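Local coordinates for protein glutathione S-transferase (Bombyx mori, PDB 5ZFG) that metabolises the insecticide diazinon and, like its relatives, probably transfers glutathione to electrophilic substrates, at residues B[5-10]-B[28-33]; B[53-58]-B[68-73]; B[93-98]-B[157-162]. All blocks are in the same frame, centred on the assembly; numbering follows the deposited sequence. Where two conformers were deposited one is given.

Interaction 1: residues B[5-10]-B[28-33]; sequences LYAVSD and FELINV
Tyr-6 and Ile-31 lie side by side on one face of two parallel neighbouring strands. Ile-31 CD1 sits over the phenol ring, 3.7 Å from the centroid of the Tyr-6 ring and 18° off its normal, a CH-pi contact, while Ile-31 CG2 packs at 3.5 Å from Tyr-6 CD1. In both residues the gamma carbon that leads on to the tip is anti to the carbonyl carbon (chi1 -64° each), which runs the two side chains in the same direction. Val-33 CG2 adds to this face, near the plane of the ring at its edge and 3.8 Å from Tyr-6 CB. On the other face Leu-30 CD1 reaches Ala-7 CB at 3.8 Å. Between the two faces four backbone hydrogen bonds join the strands: Leu-5 N to Glu-29 O, Ile-31 N to Leu-5 O, Ala-7 N to Ile-31 O and Val-33 N to Ala-7 O (2.8 Å). A serine in place of Tyr-6 would probably leave Ile-31 CD1 without its aromatic partner and strip a cover from Tyr-45 and Met-48. The pair belongs to a beta-alpha-beta unit: helix 12-23 packs against the Leu-5 and Ala-7 face, helix 43-48 against the Tyr-6 face, and strand 56-59 borders strand 3-7.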
ATOM      1  N   LEU B   5       5.127  15.146  13.392  1.00  7.09           N
ATOM      2  CA  LEU B   5       4.228  14.020  13.129  1.00  7.13           C
ATOM      3  C   LEU B   5       2.891  14.246  13.818  1.00  8.77           C
ATOM      4  O   LEU B   5       2.826  14.325  15.050  1.00  7.98           O
ATOM      5  CB  LEU B   5       4.831  12.702  13.607  1.00  7.35           C
ATOM      6  CG  LEU B   5       3.955  11.483  13.346  1.00  7.52           C
ATOM      7  CD1 LEU B   5       3.931  11.168  11.847  1.00 10.27           C
ATOM      8  CD2 LEU B   5       4.464  10.278  14.138  1.00 10.60           C
ATOM      9  N   TYR B   6       1.828  14.294  13.024  1.00  4.34           N
ATOM     10  CA  TYR B   6       0.462  14.339  13.536  1.00  7.48           C
ATOM     11  C   TYR B   6      -0.060  12.912  13.657  1.00  7.44           C
ATOM     12  O   TYR B   6      -0.180  12.206  12.652  1.00  7.73           O
ATOM     13  CB  TYR B   6      -0.416  15.187  12.617  1.00  7.28           C
ATOM     14  CG  TYR B   6       0.040  16.633  12.589  1.00 10.21           C
ATOM     15  CD1 TYR B   6      -0.584  17.587  13.380  1.00 13.26           C
ATOM     16  CD2 TYR B   6       1.126  17.034  11.810  1.00  9.72           C
ATOM     17  CE1 TYR B   6      -0.162  18.906  13.377  1.00 14.34           C
ATOM     18  CE2 TYR B   6       1.561  18.360  11.800  1.00 13.49           C
ATOM     19  CZ  TYR B   6       0.907  19.290  12.585  1.00 13.81           C
ATOM     20  OH  TYR B   6       1.329  20.612  12.597  1.00 15.18           O
ATOM     21  N   ALA B   7      -0.343  12.481  14.887  1.00  4.96           N
ATOM     22  CA  ALA B   7      -0.581  11.071  15.187  1.00  8.38           C
ATOM     23  C   ALA B   7      -1.704  10.950  16.211  1.00  9.35           C
ATOM     24  O   ALA B   7      -2.103  11.939  16.830  1.00 10.31           O
ATOM     25  CB  ALA B   7       0.697  10.404  15.723  1.00 13.84           C
ATOM     26  N   VAL B   8      -2.205   9.720  16.407  1.00  8.46           N
ATOM     27  CA  VAL B   8      -3.182   9.428  17.449  0.63  8.34           C
ATOM     28  C   VAL B   8      -2.640   8.302  18.325  1.00 12.53           C
ATOM     29  O   VAL B   8      -2.007   7.361  17.831  1.00  9.23           O
ATOM     30  CB  VAL B   8      -4.571   9.091  16.846  0.63 11.10           C
ATOM     31  CG1 VAL B   8      -4.594   7.718  16.157  0.63  8.23           C
ATOM     32  CG2 VAL B   8      -5.652   9.192  17.909  0.63 11.03           C
ATOM     33  N   SER B   9      -2.903   8.406  19.630  1.00 11.68           N
ATOM     34  CA  SER B   9      -2.252   7.580  20.644  1.00 10.68           C
ATOM     35  C   SER B   9      -2.598   6.102  20.567  1.00  9.56           C
ATOM     36  O   SER B   9      -1.839   5.280  21.095  1.00 10.87           O
ATOM     37  CB  SER B   9      -2.627   8.102  22.033  1.00 13.54           C
ATOM     38  OG  SER B   9      -4.026   7.956  22.235  1.00 13.99           O
ATOM     39  N   ASP B  10      -3.717   5.735  19.943  1.00  8.74           N
ATOM     40  CA  ASP B  10      -4.143   4.345  19.904  1.00 13.93           C
ATOM     41  C   ASP B  10      -4.205   3.790  18.482  1.00 11.48           C
ATOM     42  O   ASP B  10      -4.839   2.755  18.254  1.00 16.15           O
ATOM     43  CB  ASP B  10      -5.498   4.193  20.601  1.00 13.48           C
ATOM     44  CG  ASP B  10      -6.594   5.049  19.973  1.00 23.74           C
ATOM     45  OD1 ASP B  10      -6.321   5.827  19.023  1.00 20.59           O
ATOM     46  OD2 ASP B  10      -7.747   4.941  20.440  1.00 25.85           O
ATOM     47  N   PHE B  28      11.886  14.281  16.250  1.00 16.26           N
ATOM     48  CA  PHE B  28      10.635  14.826  15.733  1.00 13.13           C
ATOM     49  C   PHE B  28       9.795  15.374  16.874  1.00 14.69           C
ATOM     50  O   PHE B  28       9.972  15.007  18.039  1.00 21.24           O
ATOM     51  CB  PHE B  28       9.833  13.768  14.958  1.00 13.48           C
ATOM     52  CG  PHE B  28       9.307  12.659  15.815  1.00  9.49           C
ATOM     53  CD1 PHE B  28       7.969  12.629  16.212  1.00 12.35           C
ATOM     54  CD2 PHE B  28      10.142  11.629  16.220  1.00 13.41           C
ATOM     55  CE1 PHE B  28       7.493  11.598  16.988  1.00 12.79           C
ATOM     56  CE2 PHE B  28       9.669  10.600  17.006  1.00 13.19           C
ATOM     57  CZ  PHE B  28       8.336  10.587  17.393  1.00 17.66           C
ATOM     58  N   GLU B  29       8.870  16.258  16.513  1.00 11.38           N
ATOM     59  CA  GLU B  29       7.840  16.751  17.417  1.00 14.03           C
ATOM     60  C   GLU B  29       6.557  15.964  17.174  1.00 14.07           C
ATOM     61  O   GLU B  29       6.138  15.806  16.023  1.00 14.08           O
ATOM     62  CB  GLU B  29       7.588  18.244  17.205  1.00 17.57           C
ATOM     63  CG  GLU B  29       6.371  18.779  17.972  1.00 22.18           C
ATOM     64  CD  GLU B  29       6.171  20.284  17.811  1.00 29.70           C
ATOM     65  OE1 GLU B  29       7.160  21.033  17.940  1.00 35.36           O
ATOM     66  OE2 GLU B  29       5.025  20.711  17.559  1.00 34.40           O
ATOM     67  N   LEU B  30       5.960  15.462  18.253  1.00  9.20           N
ATOM     68  CA  LEU B  30       4.714  14.705  18.210  1.00 10.32           C
ATOM     69  C   LEU B  30       3.533  15.626  18.483  1.00 14.42           C
ATOM     70  O   LEU B  30       3.520  16.352  19.486  1.00 11.87           O
ATOM     71  CB  LEU B  30       4.743  13.574  19.236  1.00 10.02           C
ATOM     72  CG  LEU B  30       3.469  12.742  19.462  1.00 10.44           C
ATOM     73  CD1 LEU B  30       3.057  12.054  18.158  1.00  9.90           C
ATOM     74  CD2 LEU B  30       3.698  11.710  20.534  1.00 10.83           C
ATOM     75  N   ILE B  31       2.543  15.595  17.598  1.00  8.40           N
ATOM     76  CA  ILE B  31       1.283  16.302  17.805  1.00 11.64           C
ATOM     77  C   ILE B  31       0.197  15.249  17.936  1.00 14.57           C
ATOM     78  O   ILE B  31      -0.093  14.519  16.977  1.00  9.95           O
ATOM     79  CB  ILE B  31       0.969  17.285  16.669  1.00 10.37           C
ATOM     80  CG1 ILE B  31       2.018  18.391  16.609  1.00 13.64           C
ATOM     81  CG2 ILE B  31      -0.422  17.898  16.873  1.00 12.41           C
ATOM     82  CD1 ILE B  31       2.885  18.349  15.394  1.00 15.81           C
ATOM     83  N   ASN B  32      -0.396  15.164  19.124  1.00  9.38           N
ATOM     84  CA  ASN B  32      -1.493  14.247  19.392  1.00 17.34           C
ATOM     85  C   ASN B  32      -2.762  14.862  18.837  1.00 17.53           C
ATOM     86  O   ASN B  32      -3.239  15.875  19.355  1.00 20.72           O
ATOM     87  CB  ASN B  32      -1.624  14.007  20.891  1.00 18.36           C
ATOM     88  CG  ASN B  32      -0.518  13.156  21.431  1.00 28.09           C
ATOM     89  OD1 ASN B  32      -0.392  11.989  21.058  1.00 35.63           O
ATOM     90  ND2 ASN B  32       0.306  13.730  22.315  1.00 31.57           N
ATOM     91  N   VAL B  33      -3.306  14.262  17.784  1.00 10.17           N
ATOM     92  CA  VAL B  33      -4.490  14.810  17.133  1.00 12.01           C
ATOM     93  C   VAL B  33      -5.703  14.471  17.990  1.00 12.59           C
ATOM     94  O   VAL B  33      -5.842  13.337  18.468  1.00 13.57           O
ATOM     95  CB  VAL B  33      -4.623  14.260  15.701  1.00 10.80           C
ATOM     96  CG1 VAL B  33      -5.990  14.621  15.084  1.00 15.47           C
ATOM     97  CG2 VAL B  33      -3.481  14.783  14.817  1.00 11.05           C
TER

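Interaction 2: residues B[53-58]-B[68-73]; sequences EIPVLD and NAILQY
Leu-57 and Ile-70 meet where helix 67-78 packs on the sheet of the N-terminal domain, a thioredoxin-like fold. Strand 56-58 and helix 68-73 run at 37° to each other, with their axes 9.3 Å apart at closest approach. No hydrogen bond crosses the contact, which is held by apolar side chains.

The closer packing is at Leu-57. Its CG is anti to the backbone N (chi1 -172°), which extends the branch toward the helix, and the side chain crosses that of Tyr-73 at about a right angle. Its CD2 comes against the edge of the Tyr-73 ring, near the ring plane. The same methyl lies 4.1 Å from Ile-70 CG2, and is thus shared by two residues about one helical turn apart. Ile-70 instead extends its CD1 to the strand backbone, 4.0 Å from Leu-57 N.

Toward Pro-55 the fit is looser: Ile-70 CD1 keeps 4.2 Å from both Pro-55 CG and Pro-55 O. The peptide bond before Pro-55 is cis, the cis-proline turn of this fold; in relatives the backbone of the residue before it helps to bind glutathione. The solvent side lies past Leu-57, where partly exposed Asp-58 hydrogen-bonds Gly-61 N through OD1. Val-17 of helix 12-23 and Leu-64 of strand 62-65 also touch Ile-70, and Ala-93 of the second subunit packs on Tyr-73. The ring of Tyr-73 also meets Phe-62 edge-to-face, and its OH is hydrogen-bonded to Asp-59 OD2, which helps to fix the ring with its CD2 3.8 Å from Leu-57 CD2.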
ATOM      1  N   GLU B  53      -6.993  11.642   7.252  1.00  9.85           N
ATOM      2  CA  GLU B  53      -6.661  10.477   8.046  1.00 10.23           C
ATOM      3  C   GLU B  53      -5.383  10.761   8.819  1.00  8.16           C
ATOM      4  O   GLU B  53      -4.635  11.686   8.506  1.00  9.03           O
ATOM      5  CB  GLU B  53      -6.503   9.227   7.171  1.00 16.32           C
ATOM      6  CG  GLU B  53      -7.794   8.864   6.426  1.00 16.85           C
ATOM      7  CD  GLU B  53      -7.564   7.898   5.268  1.00 27.38           C
ATOM      8  OE1 GLU B  53      -6.400   7.737   4.823  1.00 32.25           O
ATOM      9  OE2 GLU B  53      -8.558   7.303   4.796  1.00 30.79           O
ATOM     10  N   ILE B  54      -5.146   9.925   9.821  1.00  8.55           N
ATOM     11  CA  ILE B  54      -3.995  10.050  10.718  1.00  7.21           C
ATOM     12  C   ILE B  54      -3.133   8.805  10.530  1.00  6.48           C
ATOM     13  O   ILE B  54      -3.683   7.694  10.548  1.00 10.84           O
ATOM     14  CB  ILE B  54      -4.486  10.181  12.170  1.00  9.81           C
ATOM     15  CG1 ILE B  54      -5.629  11.204  12.267  1.00 10.74           C
ATOM     16  CG2 ILE B  54      -3.364  10.485  13.132  1.00  7.47           C
ATOM     17  CD1 ILE B  54      -6.441  11.078  13.537  1.00 11.78           C
ATOM     18  N   PRO B  55      -1.790   8.901  10.442  1.00  5.98           N
ATOM     19  CA  PRO B  55      -0.966  10.099  10.629  1.00  6.37           C
ATOM     20  C   PRO B  55      -0.678  10.934   9.379  1.00  7.40           C
ATOM     21  O   PRO B  55      -0.956  10.519   8.248  1.00  8.06           O
ATOM     22  CB  PRO B  55       0.339   9.510  11.173  1.00  7.12           C
ATOM     23  CG  PRO B  55       0.476   8.222  10.418  1.00  7.48           C
ATOM     24  CD  PRO B  55      -0.950   7.684  10.364  1.00  5.46           C
ATOM     25  N   VAL B  56      -0.072  12.105   9.590  1.00  5.14           N
ATOM     26  CA  VAL B  56       0.525  12.881   8.503  1.00  6.89           C
ATOM     27  C   VAL B  56       1.826  13.484   9.018  1.00  6.70           C
ATOM     28  O   VAL B  56       1.923  13.866  10.187  1.00  6.79           O
ATOM     29  CB  VAL B  56      -0.446  13.956   7.949  1.00  8.09           C
ATOM     30  CG1 VAL B  56      -0.843  14.998   9.014  1.00  7.96           C
ATOM     31  CG2 VAL B  56       0.132  14.630   6.702  1.00 10.58           C
ATOM     32  N   LEU B  57       2.840  13.503   8.159  1.00  5.99           N
ATOM     33  CA  LEU B  57       4.156  14.057   8.470  1.00  6.04           C
ATOM     34  C   LEU B  57       4.307  15.426   7.834  1.00  9.78           C
ATOM     35  O   LEU B  57       3.910  15.635   6.686  1.00 11.27           O
ATOM     36  CB  LEU B  57       5.254  13.121   7.954  1.00  8.20           C
ATOM     37  CG  LEU B  57       6.705  13.414   8.332  1.00 12.17           C
ATOM     38  CD1 LEU B  57       7.000  12.961   9.755  1.00 12.31           C
ATOM     39  CD2 LEU B  57       7.650  12.732   7.334  1.00  7.82           C
ATOM     40  N   ASP B  58       4.888  16.363   8.583  1.00  6.79           N
ATOM     41  CA  ASP B  58       5.286  17.663   8.053  1.00 11.49           C
ATOM     42  C   ASP B  58       6.803  17.770   8.182  1.00 11.45           C
ATOM     43  O   ASP B  58       7.329  17.931   9.290  1.00 13.45           O
ATOM     44  CB  ASP B  58       4.572  18.794   8.793  1.00 11.14           C
ATOM     45  CG  ASP B  58       5.087  20.181   8.397  1.00 23.28           C
ATOM     46  OD1 ASP B  58       5.939  20.295   7.486  1.00 15.57           O
ATOM     47  OD2 ASP B  58       4.626  21.165   9.011  1.00 24.78           O
ATOM     48  N   ASN B  68       2.634   3.860   5.331  1.00  5.43           N
ATOM     49  CA  ASN B  68       3.636   3.070   4.609  1.00  5.62           C
ATOM     50  C   ASN B  68       4.597   3.970   3.840  1.00  4.94           C
ATOM     51  O   ASN B  68       5.816   3.767   3.872  1.00  5.05           O
ATOM     52  CB  ASN B  68       2.967   2.095   3.648  1.00  4.50           C
ATOM     53  CG  ASN B  68       2.363   0.915   4.348  1.00  8.41           C
ATOM     54  OD1 ASN B  68       2.467   0.777   5.565  1.00  6.70           O
ATOM     55  ND2 ASN B  68       1.690   0.059   3.583  1.00  6.87           N
ATOM     56  N   ALA B  69       4.062   4.967   3.140  1.00  3.09           N
ATOM     57  CA  ALA B  69       4.918   5.899   2.406  1.00  2.97           C
ATOM     58  C   ALA B  69       5.770   6.738   3.354  1.00  4.46           C
ATOM     59  O   ALA B  69       6.920   7.071   3.034  1.00  4.95           O
ATOM     60  CB  ALA B  69       4.053   6.801   1.531  1.00  4.02           C
ATOM     61  N   ILE B  70       5.214   7.105   4.517  1.00  4.38           N
ATOM     62  CA  ILE B  70       6.007   7.836   5.512  1.00  6.19           C
ATOM     63  C   ILE B  70       7.171   6.980   5.992  1.00  6.00           C
ATOM     64  O   ILE B  70       8.312   7.458   6.083  1.00  5.10           O
ATOM     65  CB  ILE B  70       5.130   8.290   6.693  1.00  5.01           C
ATOM     66  CG1 ILE B  70       4.050   9.280   6.230  1.00  7.98           C
ATOM     67  CG2 ILE B  70       6.021   8.945   7.790  1.00  4.85           C
ATOM     68  CD1 ILE B  70       2.997   9.566   7.313  1.00  6.61           C
ATOM     69  N   LEU B  71       6.914   5.692   6.272  1.00  4.50           N
ATOM     70  CA  LEU B  71       7.982   4.783   6.687  1.00  5.21           C
ATOM     71  C   LEU B  71       9.090   4.712   5.636  1.00  5.76           C
ATOM     72  O   LEU B  71      10.289   4.786   5.956  1.00  5.00           O
ATOM     73  CB  LEU B  71       7.419   3.384   6.951  1.00  5.16           C
ATOM     74  CG  LEU B  71       6.489   3.205   8.163  1.00  3.30           C
ATOM     75  CD1 LEU B  71       5.883   1.820   8.190  1.00  5.68           C
ATOM     76  CD2 LEU B  71       7.280   3.472   9.439  1.00  8.31           C
ATOM     77  N   GLN B  72       8.707   4.567   4.373  1.00  3.99           N
ATOM     78  CA  GLN B  72       9.700   4.492   3.300  1.00  5.35           C
ATOM     79  C   GLN B  72      10.493   5.793   3.177  1.00  6.64           C
ATOM     80  O   GLN B  72      11.718   5.773   2.971  1.00  6.56           O
ATOM     81  CB  GLN B  72       8.989   4.138   1.992  1.00  4.31           C
ATOM     82  CG  GLN B  72       8.405   2.713   2.047  1.00  5.66           C
ATOM     83  CD  GLN B  72       7.307   2.458   1.030  1.00 13.32           C
ATOM     84  OE1 GLN B  72       6.562   3.363   0.668  1.00  6.34           O
ATOM     85  NE2 GLN B  72       7.196   1.203   0.578  1.00 11.72           N
ATOM     86  N   TYR B  73       9.818   6.929   3.350  1.00  4.69           N
ATOM     87  CA  TYR B  73      10.462   8.227   3.160  1.00  6.88           C
ATOM     88  C   TYR B  73      11.469   8.514   4.265  1.00  7.31           C
ATOM     89  O   TYR B  73      12.577   8.979   3.989  1.00  6.83           O
ATOM     90  CB  TYR B  73       9.401   9.320   3.108  1.00  5.22           C
ATOM     91  CG  TYR B  73       9.950  10.738   3.224  1.00  7.13           C
ATOM     92  CD1 TYR B  73      10.662  11.303   2.180  1.00 10.00           C
ATOM     93  CD2 TYR B  73       9.751  11.484   4.372  1.00 11.38           C
ATOM     94  CE1 TYR B  73      11.164  12.590   2.271  1.00 10.47           C
ATOM     95  CE2 TYR B  73      10.259  12.777   4.483  1.00 10.47           C
ATOM     96  CZ  TYR B  73      10.960  13.317   3.421  1.00 10.55           C
ATOM     97  OH  TYR B  73      11.453  14.605   3.498  1.00 16.66           O
TER

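Interaction 3: residues B[93-98]-B[157-162]; sequences AIVNHR and TIADFP
A capping box at the start of helix 160-172, the N-capping motif well known in glutathione transferases, presents Thr-157, Ile-158 and Ala-159 to Val-95 and Arg-98 of helix 89-114. Val-95 wedges its two methyls among them: CG1 meets Ile-158 CG1 at 3.6 Å and also touches Ala-159 CB, while Val-95 CG2 lies 3.7 Å from Thr-157 OG1. One turn on, Arg-98 CB packs at 3.6 Å on Ala-159 CB. Ala-159 is small enough for the two backbones to come close, with Val-95 CA 5.2 Å from Ala-159 CA. A water donates to both Arg-98 O and Ala-159 O, joining two carbonyls that cannot bond each other. In the box, Thr-157 N gives a straight bond to Asp-160 OD2 (2.9 Å, 171°), and Ala-159 N a weak one to Thr-157 OG1. Asp-160 OD1 is gripped by Ala-151 N and Trp-186 NE1, so both carboxylate oxygens are held. The Arg-98 chain bends at chi2 (-62°) and carries its guanidinium away to a cation-pi contact with Tyr-142. Ile-158 and Pro-162 lie against helix 67-78, Phe-161 against helix 12-23, and His-97 faces the second subunit.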
ATOM      1  N   ALA B  93      12.039  -5.444  -2.057  1.00  7.92           N
ATOM      2  CA  ALA B  93      10.717  -5.889  -2.502  1.00  6.25           C
ATOM      3  C   ALA B  93       9.995  -6.692  -1.427  1.00  7.35           C
ATOM      4  O   ALA B  93       8.768  -6.589  -1.291  1.00  8.19           O
ATOM      5  CB  ALA B  93      10.844  -6.708  -3.774  1.00  6.40           C
ATOM      6  N   ILE B  94      10.726  -7.520  -0.673  1.00  7.62           N
ATOM      7  CA  ILE B  94      10.083  -8.272   0.407  1.00  7.89           C
ATOM      8  C   ILE B  94       9.523  -7.311   1.453  1.00  7.95           C
ATOM      9  O   ILE B  94       8.389  -7.481   1.927  1.00  6.73           O
ATOM     10  CB  ILE B  94      11.054  -9.294   1.033  1.00  9.22           C
ATOM     11  CG1 ILE B  94      11.580 -10.276  -0.035  1.00 13.66           C
ATOM     12  CG2 ILE B  94      10.340 -10.092   2.150  1.00  8.64           C
ATOM     13  CD1 ILE B  94      12.775 -11.106   0.434  1.00 15.86           C
ATOM     14  N   VAL B  95      10.297  -6.278   1.812  1.00  9.02           N
ATOM     15  CA  VAL B  95       9.792  -5.254   2.726  1.00  7.55           C
ATOM     16  C   VAL B  95       8.564  -4.568   2.139  1.00  7.54           C
ATOM     17  O   VAL B  95       7.531  -4.441   2.812  1.00  7.82           O
ATOM     18  CB  VAL B  95      10.888  -4.228   3.069  1.00  8.41           C
ATOM     19  CG1 VAL B  95      10.281  -3.065   3.901  1.00  6.32           C
ATOM     20  CG2 VAL B  95      12.026  -4.908   3.837  1.00  8.80           C
ATOM     21  N   ASN B  96       8.666  -4.099   0.886  1.00  4.84           N
ATOM     22  CA  ASN B  96       7.538  -3.419   0.255  1.00  6.00           C
ATOM     23  C   ASN B  96       6.316  -4.314   0.213  1.00  5.69           C
ATOM     24  O   ASN B  96       5.196  -3.851   0.460  1.00  4.37           O
ATOM     25  CB  ASN B  96       7.899  -2.968  -1.159  1.00  4.39           C
ATOM     26  CG  ASN B  96       8.858  -1.788  -1.177  1.00  5.66           C
ATOM     27  OD1 ASN B  96       9.045  -1.081  -0.173  1.00  6.52           O
ATOM     28  ND2 ASN B  96       9.486  -1.572  -2.328  1.00  6.26           N
ATOM     29  N   HIS B  97       6.513  -5.601  -0.082  1.00  5.89           N
ATOM     30  CA  HIS B  97       5.381  -6.515  -0.111  1.00  5.12           C
ATOM     31  C   HIS B  97       4.708  -6.600   1.252  1.00  6.65           C
ATOM     32  O   HIS B  97       3.477  -6.521   1.366  1.00  5.55           O
ATOM     33  CB  HIS B  97       5.807  -7.919  -0.522  1.00  5.40           C
ATOM     34  CG  HIS B  97       4.687  -8.886  -0.347  1.00  7.43           C
ATOM     35  ND1 HIS B  97       4.431  -9.514   0.852  1.00 10.48           N
ATOM     36  CD2 HIS B  97       3.662  -9.210  -1.170  1.00  7.44           C
ATOM     37  CE1 HIS B  97       3.321 -10.225   0.744  1.00 11.56           C
ATOM     38  NE2 HIS B  97       2.838 -10.061  -0.476  1.00  8.78           N
ATOM     39  N   ARG B  98       5.509  -6.794   2.302  1.00  7.70           N
ATOM     40  CA  ARG B  98       4.935  -6.948   3.631  1.00  6.50           C
ATOM     41  C   ARG B  98       4.197  -5.682   4.067  1.00  3.73           C
ATOM     42  O   ARG B  98       3.173  -5.768   4.753  1.00  4.26           O
ATOM     43  CB  ARG B  98       6.030  -7.333   4.639  1.00  6.54           C
ATOM     44  CG  ARG B  98       6.736  -8.680   4.373  1.00  7.22           C
ATOM     45  CD  ARG B  98       5.805  -9.891   4.434  1.00  8.67           C
ATOM     46  NE  ARG B  98       6.596 -11.122   4.364  1.00 14.97           N
ATOM     47  CZ  ARG B  98       6.958 -11.719   3.234  1.00 11.50           C
ATOM     48  NH1 ARG B  98       6.577 -11.233   2.059  1.00  8.83           N
ATOM     49  NH2 ARG B  98       7.706 -12.814   3.279  1.00 13.48           N
ATOM     50  N   THR B 157      13.058  -4.778  10.075  1.00 10.60           N
ATOM     51  CA  THR B 157      12.874  -3.804   8.999  1.00  8.27           C
ATOM     52  C   THR B 157      11.589  -3.018   9.250  1.00  5.30           C
ATOM     53  O   THR B 157      10.794  -3.355  10.130  1.00  9.05           O
ATOM     54  CB  THR B 157      12.804  -4.457   7.609  1.00  7.69           C
ATOM     55  OG1 THR B 157      11.640  -5.283   7.523  1.00  8.33           O
ATOM     56  CG2 THR B 157      14.050  -5.306   7.305  1.00 12.28           C
ATOM     57  N   ILE B 158      11.367  -1.966   8.450  1.00  8.22           N
ATOM     58  CA  ILE B 158      10.122  -1.208   8.602  1.00  7.69           C
ATOM     59  C   ILE B 158       8.898  -2.076   8.330  1.00  8.06           C
ATOM     60  O   ILE B 158       7.795  -1.713   8.732  1.00  8.20           O
ATOM     61  CB  ILE B 158      10.070   0.063   7.710  1.00  5.33           C
ATOM     62  CG1 ILE B 158      10.248  -0.249   6.215  1.00  7.76           C
ATOM     63  CG2 ILE B 158      11.059   1.153   8.204  1.00  5.78           C
ATOM     64  CD1 ILE B 158      10.039   0.994   5.318  1.00  5.36           C
ATOM     65  N   ALA B 159       9.056  -3.211   7.639  1.00  4.92           N
ATOM     66  CA  ALA B 159       7.916  -4.099   7.427  1.00  5.34           C
ATOM     67  C   ALA B 159       7.402  -4.675   8.741  1.00  7.85           C
ATOM     68  O   ALA B 159       6.220  -5.026   8.847  1.00  5.73           O
ATOM     69  CB  ALA B 159       8.305  -5.230   6.470  1.00  8.33           C
ATOM     70  N   ASP B 160       8.260  -4.757   9.762  1.00  9.11           N
ATOM     71  CA  ASP B 160       7.841  -5.372  11.015  1.00  8.36           C
ATOM     72  C   ASP B 160       6.835  -4.514  11.779  1.00  6.58           C
ATOM     73  O   ASP B 160       5.885  -5.051  12.352  1.00  8.73           O
ATOM     74  CB  ASP B 160       9.058  -5.649  11.887  1.00  8.74           C
ATOM     75  CG  ASP B 160       9.853  -6.806  11.374  1.00  6.37           C
ATOM     76  OD1 ASP B 160       9.342  -7.943  11.496  1.00 11.95           O
ATOM     77  OD2 ASP B 160      10.944  -6.575  10.801  1.00 10.61           O
ATOM     78  N   PHE B 161       7.032  -3.194  11.811  1.00  6.92           N
ATOM     79  CA  PHE B 161       6.220  -2.351  12.690  1.00  4.53           C
ATOM     80  C   PHE B 161       4.735  -2.424  12.378  1.00  8.93           C
ATOM     81  O   PHE B 161       3.948  -2.636  13.315  1.00  6.65           O
ATOM     82  CB  PHE B 161       6.705  -0.893  12.677  1.00  5.56           C
ATOM     83  CG  PHE B 161       8.146  -0.729  13.043  1.00  6.56           C
ATOM     84  CD1 PHE B 161       8.657  -1.298  14.207  1.00  7.30           C
ATOM     85  CD2 PHE B 161       9.000  -0.014  12.209  1.00  8.94           C
ATOM     86  CE1 PHE B 161      10.010  -1.164  14.523  1.00  8.03           C
ATOM     87  CE2 PHE B 161      10.348   0.142  12.524  1.00  7.82           C
ATOM     88  CZ  PHE B 161      10.852  -0.442  13.687  1.00  9.55           C
ATOM     89  N   PRO B 162       4.273  -2.272  11.125  1.00  7.12           N
ATOM     90  CA  PRO B 162       2.824  -2.367  10.902  1.00  7.73           C
ATOM     91  C   PRO B 162       2.278  -3.732  11.273  1.00  4.59           C
ATOM     92  O   PRO B 162       1.187  -3.810  11.856  1.00  7.55           O
ATOM     93  CB  PRO B 162       2.676  -2.045   9.397  1.00  7.33           C
ATOM     94  CG  PRO B 162       3.918  -1.219   9.080  1.00  8.96           C
ATOM     95  CD  PRO B 162       4.982  -1.883   9.896  1.00  7.13           C
TER
HETATM   96  O   HOH W   1       4.022  -4.284   7.142  1.00  8.12           O

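Overall arrangement
The three contacts come in series along the chain. Interactions 1 and 2 share the sheet of the N-terminal domain: their centres are 11 Å apart, and strands 3-7 and 56-59 are neighbours, with Tyr-6 N probably hydrogen-bonded to Val-56 O. Interaction 3 belongs to the helical C-terminal domain, its centre 15 Å from interaction 2 and 22 Å from interaction 1, which it does not touch. Helix 67-78 bridges the domains: Leu-71 packs on Pro-162, and a weak, probable hydrogen bond runs from Gln-72 NE2 to Asn-96 OD1. Interactions 2 and 3 also both meet the second subunit, so the packing of sheet, domain interface and dimer is continuous through this helix.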